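Local coordinates for diketoreductase (Acinetobacter baylyi, PDB 4E12), which reduces dicarbonyl compounds with NADH and probably also interconverts (3S)-3-hydroxyacyl-CoA and 3-oxoacyl-CoA, at residues A[215-218]-A[219-223]. Numbering follows the deposited sequence.
Sequences PETI and DKTWR
The backbone N-H of Asp219 is donated to Pro215 O, N to O 2.9 Å, an i to i+4 bond near the start of alpha-helix 215-226 in the C-terminal domain. The next residues repeat it: Lys220 N binds Glu216 O, and Trp222 N binds Ile218 O at 3.1 Å. Thr217 O departs from the simple ladder, since it accepts both Thr221 N (3.1 Å) and Thr221 OG1 (2.8 Å), the two donors approaching from opposite faces of its carbonyl plane. The hydroxyl can fold back because chi1 of -59° sets OG1 beside its own backbone N, and the carbonyl thereby satisfies a buried polar side chain. Ile218 faces Ala204 and Leu207 of helix 193-209; Thr217 and Thr221 instead pack on Ile182 of the second subunit, so the helix contributes to the dimer interface. Asp219 CG, like Thr221 OG1, lies beside its own backbone N (chi1 -74°), 3.5 Å from Pro215 O, while the carboxylate ties this helix to helix 232-239 and the C-terminal end, held by Phe233 N through OD1 and by Tyr281 OH through OD2.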
ATOM      1  N   PRO A 215      15.323   4.813   2.769  1.00 33.19           N
ATOM      2  CA  PRO A 215      13.913   5.054   3.129  1.00 31.36           C
ATOM      3  C   PRO A 215      13.224   6.191   2.406  1.00 32.02           C
ATOM      4  O   PRO A 215      12.061   6.070   2.020  1.00 31.41           O
ATOM      5  CB  PRO A 215      13.967   5.346   4.635  1.00 31.08           C
ATOM      6  CG  PRO A 215      15.165   4.653   5.098  1.00 32.81           C
ATOM      7  CD  PRO A 215      16.180   4.809   3.968  1.00 33.31           C
ATOM      8  N   GLU A 216      13.928   7.304   2.251  1.00 32.56           N
ATOM      9  CA  GLU A 216      13.384   8.461   1.563  1.00 32.05           C
ATOM     10  C   GLU A 216      12.999   8.096   0.133  1.00 32.19           C
ATOM     11  O   GLU A 216      11.952   8.505  -0.366  1.00 30.41           O
ATOM     12  CB  GLU A 216      14.400   9.621   1.573  1.00 37.65           C
ATOM     13  CG  GLU A 216      14.746  10.153   2.971  1.00 53.97           C
ATOM     14  CD  GLU A 216      15.635   9.220   3.812  1.00 66.19           C
ATOM     15  OE1 GLU A 216      16.129   8.191   3.293  1.00 50.41           O
ATOM     16  OE2 GLU A 216      15.835   9.526   5.011  1.00 75.77           O
ATOM     17  N   THR A 217      13.847   7.317  -0.533  1.00 28.54           N
ATOM     18  CA  THR A 217      13.577   6.954  -1.906  1.00 27.35           C
ATOM     19  C   THR A 217      12.371   6.013  -2.001  1.00 28.65           C
ATOM     20  O   THR A 217      11.529   6.133  -2.895  1.00 31.17           O
ATOM     21  CB  THR A 217      14.808   6.275  -2.506  1.00 28.01           C
ATOM     22  OG1 THR A 217      15.887   7.202  -2.487  1.00 32.72           O
ATOM     23  CG2 THR A 217      14.556   5.856  -3.930  1.00 28.14           C
ATOM     24  N   ILE A 218      12.291   5.076  -1.076  1.00 25.53           N
ATOM     25  CA  ILE A 218      11.195   4.105  -1.078  1.00 28.94           C
ATOM     26  C   ILE A 218       9.882   4.849  -0.821  1.00 28.90           C
ATOM     27  O   ILE A 218       8.883   4.638  -1.523  1.00 28.96           O
ATOM     28  CB  ILE A 218      11.479   3.004  -0.030  1.00 30.21           C
ATOM     29  CG1 ILE A 218      12.795   2.297  -0.399  1.00 31.30           C
ATOM     30  CG2 ILE A 218      10.317   2.044   0.083  1.00 31.80           C
ATOM     31  CD1 ILE A 218      13.292   1.298   0.614  1.00 29.88           C
ATOM     32  N   ASP A 219       9.892   5.748   0.162  1.00 27.12           N
ATOM     33  CA  ASP A 219       8.689   6.504   0.478  1.00 30.20           C
ATOM     34  C   ASP A 219       8.233   7.410  -0.661  1.00 28.91           C
ATOM     35  O   ASP A 219       7.041   7.424  -0.975  1.00 33.56           O
ATOM     36  CB  ASP A 219       8.836   7.312   1.766  1.00 28.54           C
ATOM     37  CG  ASP A 219       8.774   6.446   3.017  1.00 32.34           C
ATOM     38  OD1 ASP A 219       8.560   5.220   2.903  1.00 33.34           O
ATOM     39  OD2 ASP A 219       8.922   6.998   4.125  1.00 34.45           O
ATOM     40  N   LYS A 220       9.147   8.172  -1.275  1.00 34.98           N
ATOM     41  CA  LYS A 220       8.712   9.069  -2.349  1.00 30.98           C
ATOM     42  C   LYS A 220       8.159   8.257  -3.534  1.00 35.08           C
ATOM     43  O   LYS A 220       7.186   8.651  -4.189  1.00 31.22           O
ATOM     44  CB  LYS A 220       9.799  10.079  -2.774  1.00 33.27           C
ATOM     45  CG  LYS A 220      11.011   9.527  -3.491  1.00 44.19           C
ATOM     46  CD  LYS A 220      11.986  10.667  -3.848  1.00 50.29           C
ATOM     47  CE  LYS A 220      13.268  10.134  -4.483  1.00 55.10           C
ATOM     48  NZ  LYS A 220      14.237  11.219  -4.783  1.00 64.75           N
ATOM     49  N   THR A 221       8.745   7.092  -3.778  1.00 31.98           N
ATOM     50  CA  THR A 221       8.223   6.230  -4.818  1.00 31.55           C
ATOM     51  C   THR A 221       6.770   5.878  -4.546  1.00 29.88           C
ATOM     52  O   THR A 221       5.939   5.920  -5.453  1.00 33.36           O
ATOM     53  CB  THR A 221       9.015   4.930  -4.939  1.00 34.49           C
ATOM     54  OG1 THR A 221      10.385   5.225  -5.234  1.00 32.73           O
ATOM     55  CG2 THR A 221       8.428   4.074  -6.044  1.00 32.75           C
ATOM     56  N   TRP A 222       6.455   5.498  -3.309  1.00 30.14           N
ATOM     57  CA  TRP A 222       5.084   5.133  -2.972  1.00 29.52           C
ATOM     58  C   TRP A 222       4.133   6.310  -3.068  1.00 33.59           C
ATOM     59  O   TRP A 222       3.015   6.170  -3.580  1.00 30.77           O
ATOM     60  CB  TRP A 222       5.004   4.522  -1.578  1.00 28.42           C
ATOM     61  CG  TRP A 222       3.675   3.915  -1.264  1.00 29.01           C
ATOM     62  CD1 TRP A 222       2.786   4.345  -0.320  1.00 28.44           C
ATOM     63  CD2 TRP A 222       3.080   2.754  -1.878  1.00 28.81           C
ATOM     64  NE1 TRP A 222       1.691   3.519  -0.291  1.00 28.35           N
ATOM     65  CE2 TRP A 222       1.843   2.533  -1.233  1.00 26.59           C
ATOM     66  CE3 TRP A 222       3.475   1.880  -2.903  1.00 27.60           C
ATOM     67  CZ2 TRP A 222       0.993   1.460  -1.576  1.00 25.52           C
ATOM     68  CZ3 TRP A 222       2.642   0.833  -3.243  1.00 27.04           C
ATOM     69  CH2 TRP A 222       1.414   0.624  -2.583  1.00 25.27           C
ATOM     70  N   ARG A 223       4.569   7.469  -2.579  1.00 33.07           N
ATOM     71  CA  ARG A 223       3.712   8.642  -2.585  1.00 32.93           C
ATOM     72  C   ARG A 223       3.407   9.088  -4.009  1.00 35.11           C
ATOM     73  O   ARG A 223       2.254   9.363  -4.349  1.00 35.35           O
ATOM     74  CB  ARG A 223       4.322   9.774  -1.770  1.00 31.54           C
ATOM     75  CG  ARG A 223       4.456   9.451  -0.287  1.00 31.63           C
ATOM     76  CD  ARG A 223       4.699  10.718   0.511  1.00 34.11           C
ATOM     77  NE  ARG A 223       5.793  11.481  -0.066  1.00 34.26           N
ATOM     78  CZ  ARG A 223       7.060  11.425   0.328  1.00 35.43           C
ATOM     79  NH1 ARG A 223       7.420  10.625   1.325  1.00 31.25           N
ATOM     80  NH2 ARG A 223       7.977  12.181  -0.274  1.00 32.41           N
TER